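PDB 7LPO: cytoplasmic protein from Cryptococcus neoformans var. grubii serotype A, which probably hydrolyses the beta-glucosidic bond of steryl glucosides, as a sterylglucosidase of glycoside hydrolase family 5. Local coordinates for residues K337-D345 and R357-I367. Numbering follows the deposited sequence.
Sequences KLWLSKEDD and RGKEWALGTCI
Arg357 grips Asp345 side-on in a two-bond salt bridge, tying the N-capped start of helix 342-348 to the irregular loop that leads into helix 367-370, at the periphery of this glycoside hydrolase. Arg357 NE meets Asp345 OD2 at 3.0 Å, almost straight at 175°, while Arg357 NH2 reaches Asp345 OD1 at 2.9 Å. Extended as far as CD, Arg357 turns at chi3 (-61°) to present this edge. Both oxygens lie near the guanidinium plane, yet the nitrogens approach from above the carboxylate, whose plane is turned 48° from it. Arginine suits the place because NH2 donates again to Tyr162 O, and NH1, outside the bridge, to Ala163 O; Asp345 OD2 has a second partner in Ser350 OG. Ser341 caps the helix, its OG accepting from Asp344 N.

Leu363 packs CD1 against Asp345 CB and OD2, probably screening that side of the carboxylate, and its CB against Lys342 CG. Gly364, lacking a side chain, lets its CA come 4.2 Å from Ser341 CA. The broad, flat indole of Trp339 suits the backbone from Thr365 to Ile367: Thr365 O and Cys366 CA sit over one face, the latter a CH-pi contact. Ile367 CG2 touches Trp339 CH2 at 3.9 Å.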
loop_
_atom_site.group_PDB
_atom_site.type_symbol
_atom_site.label_atom_id
_atom_site.label_comp_id
_atom_site.label_asym_id
_atom_site.label_seq_id
_atom_site.Cartn_x
_atom_site.Cartn_y
_atom_site.Cartn_z
ATOM N N LYS A 337 -10.597 -8.734 -30.534
ATOM C CA LYS A 337 -10.563 -7.334 -30.142
ATOM C C LYS A 337 -10.885 -7.190 -28.664
ATOM O O LYS A 337 -11.684 -7.948 -28.109
ATOM C CB LYS A 337 -11.559 -6.514 -30.966
ATOM C CG LYS A 337 -11.218 -6.478 -32.443
ATOM C CD LYS A 337 -12.264 -5.742 -33.251
ATOM C CE LYS A 337 -11.927 -5.810 -34.736
ATOM N NZ LYS A 337 -13.048 -5.336 -35.603
ATOM N N LEU A 338 -10.244 -6.204 -28.032
ATOM C CA LEU A 338 -10.483 -5.959 -26.614
ATOM C C LEU A 338 -11.893 -5.445 -26.363
ATOM O O LEU A 338 -12.448 -5.641 -25.277
ATOM C CB LEU A 338 -9.465 -4.948 -26.082
ATOM C CG LEU A 338 -9.699 -4.457 -24.655
ATOM C CD1 LEU A 338 -9.480 -5.611 -23.678
ATOM C CD2 LEU A 338 -8.797 -3.281 -24.298
ATOM N N TRP A 339 -12.489 -4.800 -27.349
ATOM C CA TRP A 339 -13.674 -3.989 -27.137
ATOM C C TRP A 339 -14.944 -4.813 -27.267
ATOM O O TRP A 339 -15.108 -5.570 -28.227
ATOM C CB TRP A 339 -13.674 -2.831 -28.132
ATOM C CG TRP A 339 -12.353 -2.152 -28.139
ATOM C CD1 TRP A 339 -11.380 -2.266 -29.076
ATOM C CD2 TRP A 339 -11.848 -1.266 -27.131
ATOM N NE1 TRP A 339 -10.299 -1.489 -28.730
ATOM C CE2 TRP A 339 -10.558 -0.875 -27.531
ATOM C CE3 TRP A 339 -12.361 -0.774 -25.929
ATOM C CZ2 TRP A 339 -9.773 -0.010 -26.775
ATOM C CZ3 TRP A 339 -11.578 0.089 -25.172
ATOM C CH2 TRP A 339 -10.297 0.457 -25.597
ATOM N N LEU A 340 -15.813 -4.680 -26.270
ATOM C CA LEU A 340 -17.143 -5.265 -26.299
ATOM C C LEU A 340 -17.869 -4.917 -27.588
ATOM O O LEU A 340 -17.990 -3.744 -27.946
ATOM C CB LEU A 340 -17.944 -4.720 -25.117
ATOM C CG LEU A 340 -18.227 -5.526 -23.859
ATOM C CD1 LEU A 340 -19.356 -4.796 -23.104
ATOM C CD2 LEU A 340 -18.587 -6.949 -24.131
ATOM N N SER A 341 -18.385 -5.935 -28.268
ATOM C CA SER A 341 -19.360 -5.688 -29.321
ATOM C C SER A 341 -20.681 -5.195 -28.722
ATOM O O SER A 341 -20.964 -5.367 -27.533
ATOM C CB SER A 341 -19.610 -6.951 -30.142
ATOM O OG SER A 341 -20.531 -7.798 -29.478
ATOM N N LYS A 342 -21.492 -4.556 -29.564
ATOM C CA LYS A 342 -22.774 -4.052 -29.087
ATOM C C LYS A 342 -23.651 -5.182 -28.584
ATOM O O LYS A 342 -24.277 -5.076 -27.523
ATOM C CB LYS A 342 -23.498 -3.314 -30.200
ATOM C CG LYS A 342 -22.814 -2.062 -30.610
ATOM C CD LYS A 342 -23.331 -1.619 -31.958
ATOM C CE LYS A 342 -22.203 -1.617 -32.981
ATOM N NZ LYS A 342 -21.926 -2.976 -33.538
ATOM N N GLU A 343 -23.743 -6.259 -29.364
ATOM C CA GLU A 343 -24.557 -7.396 -28.956
ATOM C C GLU A 343 -24.099 -7.917 -27.607
ATOM O O GLU A 343 -24.925 -8.258 -26.750
ATOM C CB GLU A 343 -24.493 -8.487 -30.022
ATOM C CG GLU A 343 -25.325 -8.144 -31.247
ATOM C CD GLU A 343 -24.759 -8.714 -32.530
ATOM O OE1 GLU A 343 -24.847 -8.025 -33.571
ATOM O OE2 GLU A 343 -24.239 -9.853 -32.496
ATOM N N ASP A 344 -22.782 -7.946 -27.382
ATOM C CA ASP A 344 -22.285 -8.366 -26.079
ATOM C C ASP A 344 -22.563 -7.317 -25.011
ATOM O O ASP A 344 -22.784 -7.669 -23.850
ATOM C CB ASP A 344 -20.799 -8.691 -26.167
ATOM C CG ASP A 344 -20.546 -9.997 -26.897
ATOM O OD1 ASP A 344 -21.381 -10.920 -26.744
ATOM O OD2 ASP A 344 -19.538 -10.094 -27.633
ATOM N N ASP A 345 -22.608 -6.037 -25.376
ATOM C CA ASP A 345 -22.990 -5.032 -24.390
ATOM C C ASP A 345 -24.438 -5.226 -23.958
ATOM O O ASP A 345 -24.756 -5.167 -22.764
ATOM C CB ASP A 345 -22.788 -3.626 -24.942
ATOM C CG ASP A 345 -22.804 -2.564 -23.843
ATOM O OD1 ASP A 345 -22.214 -2.829 -22.763
ATOM O OD2 ASP A 345 -23.411 -1.485 -24.047
ATOM N N ARG A 357 -25.952 3.306 -22.206
ATOM C CA ARG A 357 -24.763 3.856 -22.831
ATOM C C ARG A 357 -25.154 4.825 -23.939
ATOM O O ARG A 357 -26.066 4.552 -24.725
ATOM C CB ARG A 357 -23.888 2.738 -23.396
ATOM C CG ARG A 357 -22.448 3.164 -23.669
ATOM C CD ARG A 357 -21.689 2.045 -24.333
ATOM N NE ARG A 357 -21.627 0.844 -23.503
ATOM C CZ ARG A 357 -20.814 0.698 -22.460
ATOM N NH1 ARG A 357 -19.998 1.683 -22.102
ATOM N NH2 ARG A 357 -20.822 -0.427 -21.767
ATOM N N GLY A 358 -24.465 5.964 -23.985
ATOM C CA GLY A 358 -24.788 6.990 -24.957
ATOM C C GLY A 358 -24.461 6.566 -26.375
ATOM O O GLY A 358 -23.640 5.684 -26.622
ATOM N N LYS A 359 -25.111 7.232 -27.332
ATOM C CA LYS A 359 -25.014 6.801 -28.720
ATOM C C LYS A 359 -23.693 7.178 -29.376
ATOM O O LYS A 359 -23.330 6.578 -30.387
ATOM C CB LYS A 359 -26.168 7.376 -29.547
ATOM C CG LYS A 359 -27.529 6.685 -29.347
ATOM C CD LYS A 359 -27.507 5.159 -29.577
ATOM C CE LYS A 359 -26.596 4.739 -30.737
ATOM N NZ LYS A 359 -26.803 3.301 -31.128
ATOM N N GLU A 360 -22.956 8.144 -28.852
ATOM C CA GLU A 360 -21.652 8.445 -29.430
ATOM C C GLU A 360 -20.531 7.583 -28.850
ATOM O O GLU A 360 -19.384 7.696 -29.296
ATOM C CB GLU A 360 -21.332 9.934 -29.261
ATOM C CG GLU A 360 -22.176 10.858 -30.161
ATOM C CD GLU A 360 -22.414 10.296 -31.571
ATOM O OE1 GLU A 360 -23.496 9.697 -31.808
ATOM O OE2 GLU A 360 -21.519 10.443 -32.436
ATOM N N TRP A 361 -20.833 6.709 -27.896
ATOM C CA TRP A 361 -19.846 5.774 -27.351
ATOM C C TRP A 361 -19.796 4.568 -28.272
ATOM O O TRP A 361 -20.517 3.591 -28.080
ATOM C CB TRP A 361 -20.207 5.347 -25.935
ATOM C CG TRP A 361 -19.078 4.680 -25.203
ATOM C CD1 TRP A 361 -18.036 3.970 -25.750
ATOM C CD2 TRP A 361 -18.868 4.669 -23.788
ATOM N NE1 TRP A 361 -17.198 3.515 -24.758
ATOM C CE2 TRP A 361 -17.681 3.933 -23.546
ATOM C CE3 TRP A 361 -19.566 5.208 -22.701
ATOM C CZ2 TRP A 361 -17.185 3.723 -22.274
ATOM C CZ3 TRP A 361 -19.072 5.007 -21.438
ATOM C CH2 TRP A 361 -17.885 4.269 -21.229
ATOM N N ALA A 362 -18.936 4.635 -29.285
ATOM C CA ALA A 362 -18.817 3.529 -30.222
ATOM C C ALA A 362 -18.322 2.285 -29.496
ATOM O O ALA A 362 -17.406 2.349 -28.671
ATOM C CB ALA A 362 -17.864 3.895 -31.356
ATOM N N LEU A 363 -18.952 1.154 -29.786
ATOM C CA LEU A 363 -18.586 -0.123 -29.204
ATOM C C LEU A 363 -17.933 -1.007 -30.259
ATOM O O LEU A 363 -18.092 -0.805 -31.464
ATOM C CB LEU A 363 -19.811 -0.818 -28.608
ATOM C CG LEU A 363 -20.375 -0.143 -27.353
ATOM C CD1 LEU A 363 -21.752 -0.723 -27.013
ATOM C CD2 LEU A 363 -19.422 -0.290 -26.194
ATOM N N GLY A 364 -17.166 -1.983 -29.784
ATOM C CA GLY A 364 -16.551 -2.935 -30.682
ATOM C C GLY A 364 -15.427 -2.384 -31.522
ATOM O O GLY A 364 -14.985 -3.058 -32.454
ATOM N N THR A 365 -14.968 -1.174 -31.236
ATOM C CA THR A 365 -13.842 -0.573 -31.932
ATOM C C THR A 365 -13.097 0.283 -30.915
ATOM O O THR A 365 -13.602 0.559 -29.825
ATOM C CB THR A 365 -14.320 0.220 -33.152
ATOM O OG1 THR A 365 -13.197 0.678 -33.910
ATOM C CG2 THR A 365 -15.163 1.401 -32.741
ATOM N N CYS A 366 -11.875 0.680 -31.265
ATOM C CA CYS A 366 -11.031 1.402 -30.322
ATOM C C CYS A 366 -11.635 2.755 -29.979
ATOM O O CYS A 366 -11.934 3.561 -30.869
ATOM C CB CYS A 366 -9.628 1.599 -30.897
ATOM S SG CYS A 366 -8.506 2.482 -29.799
ATOM N N ILE A 367 -11.794 3.011 -28.677
ATOM C CA ILE A 367 -12.372 4.271 -28.233
ATOM C C ILE A 367 -11.416 5.436 -28.460
ATOM O O ILE A 367 -11.865 6.580 -28.609
ATOM C CB ILE A 367 -12.797 4.153 -26.755
ATOM C CG1 ILE A 367 -13.743 5.293 -26.369
ATOM C CG2 ILE A 367 -11.587 4.126 -25.825
ATOM C CD1 ILE A 367 -15.050 5.307 -27.182
#